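Local coordinates for protein transcription initiation factor IIB (Methanocaldococcus jannaschii, PDB 5O9J) that carries a mini-intein of the HINT fold, which probably cuts itself out of the transcription factor precursor and joins the flanking segments by protein splicing, at residues 27-32 with 160-165; 42-47 with 72-77; 54-59 with 167-172; 120-125 with 177-182. All blocks are in the same frame, centred on the assembly; numbering follows the deposited sequence.

Contact 1: residues 27-32 with 160-165; sequences LIDKII and YAYDLT. With GOL (glycerol), chain G.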
loop_
_atom_site.group_PDB
_atom_site.type_symbol
_atom_site.label_atom_id
_atom_site.label_comp_id
_atom_site.label_asym_id
_atom_site.label_seq_id
_atom_site.Cartn_x
_atom_site.Cartn_y
_atom_site.Cartn_z
ATOM N N LEU A 27 8.312 -11.734 -1.298
ATOM C CA LEU A 27 8.318 -11.844 -2.756
ATOM C C LEU A 27 9.410 -10.986 -3.400
ATOM O O LEU A 27 10.190 -11.464 -4.225
ATOM C CB LEU A 27 6.973 -11.425 -3.322
ATOM C CG LEU A 27 6.899 -11.320 -4.846
ATOM C CD1 LEU A 27 6.907 -12.696 -5.506
ATOM C CD2 LEU A 27 5.680 -10.515 -5.261
ATOM N N ILE A 28 9.437 -9.711 -3.039
ATOM C CA ILE A 28 10.316 -8.751 -3.693
ATOM C C ILE A 28 11.788 -9.022 -3.376
ATOM O O ILE A 28 12.659 -8.867 -4.242
ATOM C CB ILE A 28 9.928 -7.306 -3.298
ATOM C CG1 ILE A 28 8.615 -6.919 -3.996
ATOM C CG2 ILE A 28 11.031 -6.320 -3.656
ATOM C CD1 ILE A 28 8.115 -5.523 -3.661
ATOM N N ASP A 29 12.066 -9.432 -2.143
ATOM C CA ASP A 29 13.415 -9.848 -1.784
ATOM C C ASP A 29 13.862 -11.013 -2.658
ATOM O O ASP A 29 14.975 -11.008 -3.176
ATOM C CB ASP A 29 13.503 -10.242 -0.311
ATOM C CG ASP A 29 13.677 -9.046 0.602
ATOM O OD1 ASP A 29 13.956 -7.936 0.100
ATOM O OD2 ASP A 29 13.547 -9.213 1.830
ATOM N N LYS A 30 12.986 -11.997 -2.831
ATOM C CA LYS A 30 13.317 -13.187 -3.612
ATOM C C LYS A 30 13.565 -12.842 -5.078
ATOM O O LYS A 30 14.485 -13.368 -5.701
ATOM C CB LYS A 30 12.200 -14.230 -3.497
ATOM C CG LYS A 30 12.315 -15.379 -4.483
ATOM C CD LYS A 30 10.947 -15.851 -4.952
ATOM C CE LYS A 30 11.071 -17.054 -5.872
ATOM N NZ LYS A 30 9.952 -17.103 -6.845
ATOM N N ILE A 31 12.737 -11.952 -5.619
ATOM C CA ILE A 31 12.879 -11.457 -6.987
ATOM C C ILE A 31 14.207 -10.733 -7.233
ATOM O O ILE A 31 14.905 -10.973 -8.230
ATOM C CB ILE A 31 11.747 -10.489 -7.328
ATOM C CG1 ILE A 31 10.409 -11.225 -7.454
ATOM C CG2 ILE A 31 12.018 -9.759 -8.619
ATOM C CD1 ILE A 31 9.289 -10.276 -7.781
ATOM N N ILE A 32 14.527 -9.814 -6.335
ATOM C CA ILE A 32 15.728 -9.014 -6.482
ATOM C C ILE A 32 16.964 -9.894 -6.334
ATOM O O ILE A 32 17.868 -9.855 -7.169
ATOM C CB ILE A 32 15.761 -7.872 -5.468
ATOM C CG1 ILE A 32 14.719 -6.822 -5.850
ATOM C CG2 ILE A 32 17.151 -7.232 -5.423
ATOM C CD1 ILE A 32 14.586 -5.695 -4.831
ATOM N N TYR A 160 13.331 -2.158 5.416
ATOM C CA TYR A 160 13.088 -1.734 4.046
ATOM C C TYR A 160 11.582 -1.521 3.816
ATOM O O TYR A 160 10.752 -2.104 4.510
ATOM C CB TYR A 160 13.643 -2.766 3.058
ATOM C CG TYR A 160 15.159 -2.740 2.867
ATOM C CD1 TYR A 160 16.028 -3.093 3.901
ATOM C CD2 TYR A 160 15.719 -2.394 1.639
ATOM C CE1 TYR A 160 17.418 -3.078 3.718
ATOM C CE2 TYR A 160 17.095 -2.381 1.447
ATOM C CZ TYR A 160 17.939 -2.721 2.485
ATOM O OH TYR A 160 19.307 -2.705 2.285
ATOM N N ALA A 161 11.245 -0.662 2.862
ATOM C CA ALA A 161 9.873 -0.505 2.385
ATOM C C ALA A 161 9.850 -0.901 0.919
ATOM O O ALA A 161 10.879 -0.827 0.244
ATOM C CB ALA A 161 9.394 0.908 2.571
ATOM N N TYR A 162 8.691 -1.314 0.417
ATOM C CA TYR A 162 8.643 -1.989 -0.875
ATOM C C TYR A 162 7.654 -1.388 -1.876
ATOM O O TYR A 162 6.643 -0.785 -1.500
ATOM C CB TYR A 162 8.336 -3.472 -0.653
ATOM C CG TYR A 162 9.357 -4.146 0.236
ATOM C CD1 TYR A 162 9.243 -4.093 1.617
ATOM C CD2 TYR A 162 10.452 -4.813 -0.305
ATOM C CE1 TYR A 162 10.185 -4.687 2.442
ATOM C CE2 TYR A 162 11.397 -5.419 0.513
ATOM C CZ TYR A 162 11.255 -5.349 1.885
ATOM O OH TYR A 162 12.174 -5.934 2.723
ATOM N N ASP A 163 7.961 -1.579 -3.156
ATOM C CA ASP A 163 7.206 -0.990 -4.260
ATOM C C ASP A 163 6.912 -1.997 -5.371
ATOM O O ASP A 163 7.777 -2.783 -5.767
ATOM C CB ASP A 163 7.975 0.190 -4.857
ATOM C CG ASP A 163 7.562 1.530 -4.272
ATOM O OD1 ASP A 163 6.521 2.067 -4.709
ATOM O OD2 ASP A 163 8.270 2.037 -3.369
ATOM N N LEU A 164 5.688 -1.962 -5.883
ATOM C CA LEU A 164 5.374 -2.643 -7.129
ATOM C C LEU A 164 5.090 -1.565 -8.156
ATOM O O LEU A 164 4.584 -0.496 -7.808
ATOM C CB LEU A 164 4.171 -3.581 -6.976
ATOM C CG LEU A 164 4.233 -4.693 -5.923
ATOM C CD1 LEU A 164 2.897 -5.415 -5.807
ATOM C CD2 LEU A 164 5.333 -5.690 -6.247
ATOM N N THR A 165 5.429 -1.822 -9.414
ATOM C CA THR A 165 4.997 -0.943 -10.485
ATOM C C THR A 165 3.948 -1.673 -11.296
ATOM O O THR A 165 4.225 -2.694 -11.930
ATOM C CB THR A 165 6.156 -0.495 -11.400
ATOM O OG1 THR A 165 7.111 0.247 -10.635
ATOM C CG2 THR A 165 5.635 0.393 -12.525
HETATM C C1 GOL G . 15.388 -6.114 2.460
HETATM O O1 GOL G . 14.320 -6.370 1.573
HETATM C C2 GOL G . 15.511 -7.245 3.472
HETATM O O2 GOL G . 16.426 -8.199 2.976
HETATM C C3 GOL G . 16.049 -6.675 4.780
HETATM O O3 GOL G . 16.707 -7.694 5.500
#
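Ile28 of helix 24-33 packs on Tyr162 and Leu164 of strand 160-165, a buried helix-on-sheet contact in which the short axes pass 9.8 Å apart at 77°, nearly at right angles. With CG1 beside the backbone N (chi1 -73°) and the chain extended beyond it, Ile28 sends CD1 straight at the strand. There CD1 lies 3.6 Å from Tyr162 CB and 3.8 Å from Leu164 CD2, and it also touches the carbonyl O of Asp163. The other branch, CG2, lies at the rim of the tyrosine ring, 3.7 Å from Tyr162 CD2. A beta-branched residue suits this place because its two arms cover both the root of the tyrosine and the side of its ring.

Inteins of the HINT fold are almost wholly beta, and helix 24-33 is the one helix of this chain, lying across a five-stranded antiparallel sheet. One residue on, Asp29 OD1 approaches the edge of the same ring, 3.6 Å from Tyr162 CE2, while its main charge partner is Arg73 on the neighbouring strand. Tyr162 OH is hydrogen-bonded to Ser158. A glycerol, probably from the crystallisation liquor, sits by these polar ends with C1 over one face of Tyr160, 3.4 Å from Tyr160 CG; its O1 crowds Asp29, so that the exact place of this hydroxyl is doubtful.

Contact 2: residues 42-47 with 72-77; sequences GILEIA and SRHPVS
Glu45 and Arg73 face each other as an antiparallel hydrogen-bonded pair of strands 44-48 and 70-75, neighbours in the five-stranded antiparallel sheet of the HINT fold, with Glu45 N to Arg73 O at 3.0 Å and Arg73 N to Glu45 O at 3.1 Å. From CB, the arginine first turns CG between its backbone N and carbonyl carbon (chi1 68°), which lays the chain alongside Glu45. CG then passes 4.2 Å from Glu45 CB, and CD skirts the carboxylate. NE donates to Glu45 OE1 at 2.9 Å, NH2 reaches the same OE1 at 3.2 Å, and a weak third bond runs from NH2 to OE2. Both donors come to OE1 from one face of the carboxylate, whose plane is turned 44° from the guanidinium. NH1 goes instead to Asp29 of helix 24-33.

On the other face of the sheet Ile46 CG1 lies 3.7 Å from Ser72 CB. Leu44 CD2 comes against the imidazole of His74, 3.6 Å from its CD2. Just before strand 44-48, Ile43 CB packs on Pro75 CD. With Glu45 on NE and NH2 and Asp29 on NH1, the long arginine binds strand to strand and strand to helix, and its positive charge probably favours the ionised form of Glu45.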
loop_
_atom_site.group_PDB
_atom_site.type_symbol
_atom_site.label_atom_id
_atom_site.label_comp_id
_atom_site.label_asym_id
_atom_site.label_seq_id
_atom_site.Cartn_x
_atom_site.Cartn_y
_atom_site.Cartn_z
ATOM N N GLY A 42 19.878 5.815 -6.301
ATOM C CA GLY A 42 20.264 6.190 -4.959
ATOM C C GLY A 42 20.066 5.038 -3.998
ATOM O O GLY A 42 20.710 3.995 -4.115
ATOM N N ILE A 43 19.155 5.231 -3.049
ATOM C CA ILE A 43 18.837 4.208 -2.061
ATOM C C ILE A 43 17.914 3.152 -2.649
ATOM O O ILE A 43 17.665 2.119 -2.027
ATOM C CB ILE A 43 18.174 4.821 -0.813
ATOM C CG1 ILE A 43 16.979 5.689 -1.222
ATOM C CG2 ILE A 43 19.188 5.638 -0.024
ATOM C CD1 ILE A 43 16.253 6.332 -0.052
ATOM N N LEU A 44 17.424 3.417 -3.858
ATOM C CA LEU A 44 16.448 2.556 -4.516
ATOM C C LEU A 44 17.073 1.421 -5.318
ATOM O O LEU A 44 17.829 1.662 -6.258
ATOM C CB LEU A 44 15.566 3.386 -5.448
ATOM C CG LEU A 44 14.141 3.719 -5.010
ATOM C CD1 LEU A 44 13.332 4.127 -6.231
ATOM C CD2 LEU A 44 13.488 2.543 -4.288
ATOM N N GLU A 45 16.733 0.190 -4.941
ATOM C CA GLU A 45 17.083 -1.014 -5.693
ATOM C C GLU A 45 15.892 -1.450 -6.541
ATOM O O GLU A 45 14.843 -1.769 -5.994
ATOM C CB GLU A 45 17.469 -2.143 -4.743
ATOM C CG GLU A 45 18.879 -2.679 -4.876
ATOM C CD GLU A 45 19.232 -3.639 -3.738
ATOM O OE1 GLU A 45 18.730 -3.445 -2.605
ATOM O OE2 GLU A 45 20.002 -4.593 -3.977
ATOM N N ILE A 46 16.047 -1.471 -7.860
ATOM C CA ILE A 46 14.936 -1.782 -8.746
ATOM C C ILE A 46 15.229 -2.992 -9.610
ATOM O O ILE A 46 16.270 -3.057 -10.261
ATOM C CB ILE A 46 14.613 -0.597 -9.667
ATOM C CG1 ILE A 46 14.234 0.629 -8.840
ATOM C CG2 ILE A 46 13.506 -0.963 -10.641
ATOM C CD1 ILE A 46 14.505 1.939 -9.552
ATOM N N ALA A 47 14.311 -3.951 -9.619
ATOM C CA ALA A 47 14.416 -5.102 -10.509
ATOM C C ALA A 47 13.208 -5.164 -11.396
ATOM O O ALA A 47 12.083 -5.030 -10.918
ATOM C CB ALA A 47 14.548 -6.397 -9.717
ATOM N N SER A 72 10.726 -2.923 -6.395
ATOM C CA SER A 72 11.830 -2.192 -5.812
ATOM C C SER A 72 11.713 -2.159 -4.300
ATOM O O SER A 72 10.664 -2.483 -3.736
ATOM C CB SER A 72 11.898 -0.769 -6.388
ATOM O OG SER A 72 10.884 0.066 -5.866
ATOM N N ARG A 73 12.809 -1.786 -3.653
ATOM C CA ARG A 73 12.868 -1.637 -2.211
ATOM C C ARG A 73 13.853 -0.522 -1.895
ATOM O O ARG A 73 14.725 -0.215 -2.713
ATOM C CB ARG A 73 13.300 -2.940 -1.536
ATOM C CG ARG A 73 14.765 -3.320 -1.823
ATOM C CD ARG A 73 15.173 -4.676 -1.243
ATOM N NE ARG A 73 16.517 -5.058 -1.689
ATOM C CZ ARG A 73 17.089 -6.236 -1.446
ATOM N NH1 ARG A 73 16.438 -7.165 -0.760
ATOM N NH2 ARG A 73 18.315 -6.489 -1.896
ATOM N N HIS A 74 13.709 0.085 -0.719
ATOM C CA HIS A 74 14.696 1.035 -0.213
ATOM C C HIS A 74 14.679 1.002 1.306
ATOM O O HIS A 74 13.662 0.632 1.905
ATOM C CB HIS A 74 14.439 2.451 -0.745
ATOM C CG HIS A 74 13.074 2.995 -0.426
ATOM N ND1 HIS A 74 12.810 3.744 0.701
ATOM C CD2 HIS A 74 11.909 2.910 -1.108
ATOM C CE1 HIS A 74 11.544 4.084 0.711
ATOM N NE2 HIS A 74 10.958 3.601 -0.369
ATOM N N PRO A 75 15.821 1.338 1.940
ATOM C CA PRO A 75 15.876 1.379 3.402
ATOM C C PRO A 75 15.015 2.494 3.962
ATOM O O PRO A 75 14.953 3.577 3.380
ATOM C CB PRO A 75 17.363 1.646 3.704
ATOM C CG PRO A 75 18.086 1.292 2.454
ATOM C CD PRO A 75 17.137 1.593 1.332
ATOM N N VAL A 76 14.373 2.236 5.092
ATOM C CA VAL A 76 13.578 3.255 5.760
ATOM C C VAL A 76 13.763 3.164 7.264
ATOM O O VAL A 76 13.848 2.073 7.824
ATOM C CB VAL A 76 12.080 3.126 5.419
ATOM C CG1 VAL A 76 11.807 3.701 4.050
ATOM C CG2 VAL A 76 11.651 1.677 5.468
ATOM N N SER A 77 13.813 4.320 7.913
ATOM C CA SER A 77 14.072 4.397 9.347
ATOM C C SER A 77 12.825 4.174 10.188
ATOM O O SER A 77 12.837 3.415 11.159
ATOM C CB SER A 77 14.676 5.758 9.699
ATOM O OG SER A 77 14.321 6.133 11.019
#

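Contact 3: residues 54-59 with 167-172; sequences VIAFNS and PNAENF
Val54 begins the contact by setting CG1 against the root of Phe172, 3.9 Å from its CB. Ile55 contributes its backbone, the carbonyl O lying over Phe172 CA, and hydrogen-bonds onward to Val173. Next comes Ala56, whose methyl turns toward residues 167-172 and fits close under them: CB is 3.4 Å from Asn171 O, a buried carbonyl that has no partner in the model, and 4.2 Å from Ala169 CB. The small methyl suits this narrow place.

Phe57 is the point of attachment. Its N-H donates to Asn171 OD1 at 2.9 Å, nearly straight at 171°, and its carbonyl accepts from Asn171 ND2 at 2.8 Å; each acceptor is met in the carbonyl plane, on a lone pair. With CG anti to the backbone N (chi1 -176°), the phenyl group leads away from residues 167-172, Asn171 ND2 staying near its edge, and meets Phe63 edge-to-face. Replaced by a leucine, Asn171 would probably leave both the N-H and the carbonyl of Phe57 without their mates and unfasten the loop from the strand. Beyond Phe57, Asn58 approaches Ala169 CB with its CA, its side chain pointing away, and Ser59 N makes a weak bond to Asn168 O.

The carboxamide therefore imitates a peptide group: one side chain supplies the paired donor and acceptor that a beta neighbour would offer, joining strand 52-57 to the turn entering strand 171-174 of the HINT fold.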
loop_
_atom_site.group_PDB
_atom_site.type_symbol
_atom_site.label_atom_id
_atom_site.label_comp_id
_atom_site.label_asym_id
_atom_site.label_seq_id
_atom_site.Cartn_x
_atom_site.Cartn_y
_atom_site.Cartn_z
ATOM N N VAL A 54 -0.487 -8.877 -9.838
ATOM C CA VAL A 54 -1.067 -8.587 -8.533
ATOM C C VAL A 54 -2.515 -8.120 -8.699
ATOM O O VAL A 54 -2.906 -7.652 -9.777
ATOM C CB VAL A 54 -0.238 -7.523 -7.789
ATOM C CG1 VAL A 54 -0.408 -6.150 -8.435
ATOM C CG2 VAL A 54 -0.582 -7.489 -6.302
ATOM N N ILE A 55 -3.317 -8.263 -7.649
ATOM C CA ILE A 55 -4.685 -7.755 -7.684
ATOM C C ILE A 55 -4.653 -6.241 -7.643
ATOM O O ILE A 55 -4.054 -5.648 -6.756
ATOM C CB ILE A 55 -5.549 -8.270 -6.515
ATOM C CG1 ILE A 55 -5.756 -9.775 -6.634
ATOM C CG2 ILE A 55 -6.903 -7.553 -6.497
ATOM C CD1 ILE A 55 -6.421 -10.205 -7.945
ATOM N N ALA A 56 -5.287 -5.619 -8.622
ATOM C CA ALA A 56 -5.338 -4.179 -8.678
ATOM C C ALA A 56 -6.657 -3.743 -9.276
ATOM O O ALA A 56 -7.363 -4.534 -9.892
ATOM C CB ALA A 56 -4.176 -3.635 -9.489
ATOM N N PHE A 57 -6.973 -2.472 -9.087
ATOM C CA PHE A 57 -8.154 -1.851 -9.659
ATOM C C PHE A 57 -7.798 -1.176 -10.985
ATOM O O PHE A 57 -7.153 -0.129 -10.997
ATOM C CB PHE A 57 -8.711 -0.837 -8.673
ATOM C CG PHE A 57 -9.967 -0.214 -9.116
ATOM C CD1 PHE A 57 -11.194 -0.846 -8.915
ATOM C CD2 PHE A 57 -9.931 0.999 -9.779
ATOM C CE1 PHE A 57 -12.349 -0.237 -9.347
ATOM C CE2 PHE A 57 -11.067 1.584 -10.205
ATOM C CZ PHE A 57 -12.291 0.996 -9.992
ATOM N N ASN A 58 -8.214 -1.756 -12.108
ATOM C CA ASN A 58 -7.701 -1.280 -13.392
ATOM C C ASN A 58 -8.457 -0.089 -13.994
ATOM O O ASN A 58 -9.444 0.388 -13.427
ATOM C CB ASN A 58 -7.659 -2.431 -14.407
ATOM C CG ASN A 58 -9.050 -2.897 -14.867
ATOM O OD1 ASN A 58 -10.092 -2.404 -14.422
ATOM N ND2 ASN A 58 -9.055 -3.859 -15.776
ATOM N N SER A 59 -7.977 0.374 -15.151
ATOM C CA SER A 59 -8.552 1.525 -15.855
ATOM C C SER A 59 -9.998 1.311 -16.315
ATOM O O SER A 59 -10.708 2.270 -16.609
ATOM C CB SER A 59 -7.686 1.888 -17.069
ATOM O OG SER A 59 -6.362 2.217 -16.679
ATOM N N PRO A 167 1.512 -0.915 -14.267
ATOM C CA PRO A 167 1.035 -0.091 -15.383
ATOM C C PRO A 167 -0.476 -0.159 -15.580
ATOM O O PRO A 167 -1.093 -1.177 -15.272
ATOM C CB PRO A 167 1.760 -0.689 -16.600
ATOM C CG PRO A 167 2.270 -2.035 -16.141
ATOM C CD PRO A 167 2.564 -1.855 -14.689
ATOM N N ASN A 168 -1.055 0.923 -16.090
ATOM C CA ASN A 168 -2.480 0.974 -16.423
ATOM C C ASN A 168 -3.387 0.689 -15.227
ATOM O O ASN A 168 -4.518 0.216 -15.392
ATOM C CB ASN A 168 -2.800 -0.007 -17.558
ATOM C CG ASN A 168 -1.968 0.250 -18.804
ATOM O OD1 ASN A 168 -1.721 1.399 -19.172
ATOM N ND2 ASN A 168 -1.521 -0.821 -19.452
ATOM N N ALA A 169 -2.889 0.979 -14.027
ATOM C CA ALA A 169 -3.678 0.832 -12.809
ATOM C C ALA A 169 -3.121 1.738 -11.721
ATOM O O ALA A 169 -3.872 2.431 -11.039
ATOM C CB ALA A 169 -3.698 -0.619 -12.346
ATOM N N GLU A 170 -1.799 1.725 -11.575
ATOM C CA GLU A 170 -1.096 2.571 -10.613
ATOM C C GLU A 170 -1.701 2.516 -9.202
ATOM O O GLU A 170 -1.745 3.512 -8.485
ATOM C CB GLU A 170 -1.050 4.010 -11.125
ATOM C CG GLU A 170 -0.256 4.145 -12.423
ATOM C CD GLU A 170 0.051 5.584 -12.789
ATOM O OE1 GLU A 170 -0.242 6.480 -11.966
ATOM O OE2 GLU A 170 0.594 5.817 -13.894
ATOM N N ASN A 171 -2.176 1.330 -8.837
ATOM C CA ASN A 171 -2.561 0.994 -7.475
ATOM C C ASN A 171 -2.356 -0.505 -7.317
ATOM O O ASN A 171 -2.090 -1.201 -8.299
ATOM C CB ASN A 171 -4.016 1.378 -7.172
ATOM C CG ASN A 171 -5.017 0.534 -7.945
ATOM O OD1 ASN A 171 -5.301 -0.604 -7.575
ATOM N ND2 ASN A 171 -5.540 1.084 -9.035
ATOM N N PHE A 172 -2.442 -1.004 -6.091
ATOM C CA PHE A 172 -2.587 -2.439 -5.894
ATOM C C PHE A 172 -3.169 -2.741 -4.527
ATOM O O PHE A 172 -3.203 -1.891 -3.626
ATOM C CB PHE A 172 -1.257 -3.190 -6.101
ATOM C CG PHE A 172 -0.138 -2.740 -5.207
ATOM C CD1 PHE A 172 0.053 -3.318 -3.961
ATOM C CD2 PHE A 172 0.751 -1.770 -5.635
ATOM C CE1 PHE A 172 1.101 -2.908 -3.143
ATOM C CE2 PHE A 172 1.804 -1.365 -4.839
ATOM C CZ PHE A 172 1.979 -1.930 -3.587
#

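Contact 4: residues 120-125 with 177-182; sequences LVLAKR and GGFVLH. Unlike the reference sequence in segment 120-125: Arg125 (reference Glu).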
loop_
_atom_site.group_PDB
_atom_site.type_symbol
_atom_site.label_atom_id
_atom_site.label_comp_id
_atom_site.label_asym_id
_atom_site.label_seq_id
_atom_site.Cartn_x
_atom_site.Cartn_y
_atom_site.Cartn_z
ATOM N N LEU A 120 -11.028 9.183 10.249
ATOM C CA LEU A 120 -10.619 8.655 8.958
ATOM C C LEU A 120 -11.803 8.060 8.221
ATOM O O LEU A 120 -12.740 7.548 8.831
ATOM C CB LEU A 120 -9.530 7.596 9.121
ATOM C CG LEU A 120 -8.198 8.099 9.675
ATOM C CD1 LEU A 120 -7.122 7.018 9.559
ATOM C CD2 LEU A 120 -7.778 9.365 8.951
ATOM N N VAL A 121 -11.760 8.147 6.900
ATOM C CA VAL A 121 -12.768 7.506 6.080
ATOM C C VAL A 121 -12.167 6.251 5.471
ATOM O O VAL A 121 -11.270 6.326 4.643
ATOM C CB VAL A 121 -13.282 8.439 4.974
ATOM C CG1 VAL A 121 -14.454 7.785 4.230
ATOM C CG2 VAL A 121 -13.704 9.776 5.569
ATOM N N LEU A 122 -12.650 5.092 5.899
ATOM C CA LEU A 122 -12.141 3.841 5.368
ATOM C C LEU A 122 -13.148 3.245 4.414
ATOM O O LEU A 122 -14.350 3.422 4.583
ATOM C CB LEU A 122 -11.830 2.850 6.491
ATOM C CG LEU A 122 -10.500 3.047 7.227
ATOM C CD1 LEU A 122 -10.558 4.234 8.164
ATOM C CD2 LEU A 122 -10.110 1.785 7.983
ATOM N N ALA A 123 -12.661 2.537 3.409
ATOM C CA ALA A 123 -13.561 1.776 2.560
ATOM C C ALA A 123 -14.113 0.622 3.384
ATOM O O ALA A 123 -13.468 0.142 4.314
ATOM C CB ALA A 123 -12.849 1.273 1.323
ATOM N N LYS A 124 -15.320 0.188 3.059
ATOM C CA LYS A 124 -15.884 -0.970 3.722
ATOM C C LYS A 124 -15.435 -2.232 2.987
ATOM O O LYS A 124 -16.172 -2.815 2.209
ATOM C CB LYS A 124 -17.405 -0.862 3.776
ATOM C CG LYS A 124 -18.011 -1.493 5.005
ATOM C CD LYS A 124 -19.514 -1.321 5.027
ATOM C CE LYS A 124 -20.143 -2.334 5.961
ATOM N NZ LYS A 124 -19.777 -3.722 5.556
ATOM N N ARG A 125 -14.189 -2.627 3.210
ATOM C CA ARG A 125 -13.673 -3.825 2.577
ATOM C C ARG A 125 -12.606 -4.457 3.447
ATOM O O ARG A 125 -12.154 -3.872 4.432
ATOM C CB ARG A 125 -13.128 -3.509 1.182
ATOM C CG ARG A 125 -11.760 -2.824 1.176
ATOM C CD ARG A 125 -11.238 -2.660 -0.249
ATOM N NE ARG A 125 -11.891 -1.557 -0.950
ATOM C CZ ARG A 125 -12.929 -1.690 -1.774
ATOM N NH1 ARG A 125 -13.447 -2.886 -2.021
ATOM N NH2 ARG A 125 -13.450 -0.622 -2.360
ATOM N N GLY A 177 -7.716 -4.143 6.180
ATOM C CA GLY A 177 -8.287 -3.100 7.011
ATOM C C GLY A 177 -9.331 -2.265 6.307
ATOM O O GLY A 177 -10.366 -1.940 6.879
ATOM N N GLY A 178 -9.061 -1.909 5.058
ATOM C CA GLY A 178 -9.972 -1.060 4.314
ATOM C C GLY A 178 -9.412 0.341 4.179
ATOM O O GLY A 178 -10.118 1.264 3.779
ATOM N N PHE A 179 -8.138 0.509 4.530
ATOM C CA PHE A 179 -7.488 1.795 4.336
ATOM C C PHE A 179 -7.245 2.033 2.853
ATOM O O PHE A 179 -6.955 1.104 2.110
ATOM C CB PHE A 179 -6.157 1.869 5.082
ATOM C CG PHE A 179 -6.280 1.775 6.571
ATOM C CD1 PHE A 179 -6.262 0.544 7.204
ATOM C CD2 PHE A 179 -6.384 2.923 7.342
ATOM C CE1 PHE A 179 -6.359 0.457 8.580
ATOM C CE2 PHE A 179 -6.479 2.840 8.715
ATOM C CZ PHE A 179 -6.472 1.603 9.334
ATOM N N VAL A 180 -7.352 3.279 2.419
ATOM C CA VAL A 180 -6.834 3.648 1.110
ATOM C C VAL A 180 -5.674 4.616 1.303
ATOM O O VAL A 180 -5.843 5.726 1.804
ATOM C CB VAL A 180 -7.908 4.279 0.221
ATOM C CG1 VAL A 180 -7.317 4.616 -1.141
ATOM C CG2 VAL A 180 -9.077 3.327 0.077
ATOM N N LEU A 181 -4.487 4.175 0.918
ATOM C CA LEU A 181 -3.283 4.953 1.144
ATOM C C LEU A 181 -2.848 5.621 -0.150
ATOM O O LEU A 181 -2.551 4.945 -1.140
ATOM C CB LEU A 181 -2.161 4.063 1.691
ATOM C CG LEU A 181 -2.403 3.287 2.996
ATOM C CD1 LEU A 181 -3.098 4.149 4.052
ATOM C CD2 LEU A 181 -3.173 1.991 2.745
ATOM N N HIS A 182 -2.817 6.949 -0.143
ATOM C CA HIS A 182 -2.387 7.697 -1.313
ATOM C C HIS A 182 -0.928 8.138 -1.186
ATOM O O HIS A 182 -0.539 8.668 -0.152
ATOM C CB HIS A 182 -3.276 8.923 -1.517
ATOM C CG HIS A 182 -4.739 8.610 -1.608
ATOM N ND1 HIS A 182 -5.413 8.559 -2.823
ATOM C CD2 HIS A 182 -5.663 8.357 -0.661
ATOM C CE1 HIS A 182 -6.679 8.283 -2.598
ATOM N NE2 HIS A 182 -6.870 8.149 -1.303
HETATM O O HOH W 1 -12.776 -0.899 6.684
#
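Leu122 CD2 stands over the centre of the Phe179 ring, 3.7 Å from the centroid and only 6° off the ring normal, a CH-pi contact. Phe179 starts out away from the strand, but its CG, anti to the carbonyl carbon and beside the backbone N (chi1 -64°), helps bring the ring back to Leu122. The two side chains run side by side in the same direction, and Leu120 CD1 meets the edge of the ring, 4.3 Å from Phe179 CE2. A serine in place of Phe179 would probably strip Leu122 CD2 of the flat surface it rests on and open a gap beside Leu120. Next to this apolar patch, Ala123 N donates to Gly178 O at 2.9 Å, and one water gives a hydrogen bond to each of two carbonyls, Ala123 O at 2.7 Å and Gly177 O at 2.6 Å.

In the HINT fold of this intein the contact joins strand 119-123 of one antiparallel sheet to the loop leading into strand 180-183, the C-terminal strand of a mixed sheet. That loop owes its path to two glycines with positive phi. A side chain on Gly178 would run into Ala123 O, and one on Gly177 would strike the Phe179 ring.

Further out, Asn128 OD1 accepts from the N-H groups of both Gly178 and Phe179, which helps to hold the bend. On the strand side, Lys124 is the centre of an inverse gamma turn, which carries the chain round to Arg125. Arg125 CG comes 4.0 Å from Gly178 CA; the reference sequence has glutamate at this position. Val180 also leans on Thr131.

How the contacts relate
Contacts 1 and 2 reach the same antiparallel sheet, through neighbouring strands 160-165 and 70-75, their centres 9 Å apart; the salt bridge from Asp29 OD1 to Arg73 NH1, 2.7 Å, ties them together beside the glycerol. Contact 3 lies 17 Å from contact 1 between centres and meets it through apolar side chains, Leu164 CB being 3.9 Å from Phe172 CE2. Contact 4 has its centre 26 Å from that of contact 2, on the opposite side of the chain's centre. Contacts 3 and 4, centres 16 Å apart, do not touch but feed the same mixed sheet, through strands 171-174 and 180-183; the latter leads to the C-terminal end, where inteins have their downstream splice junction.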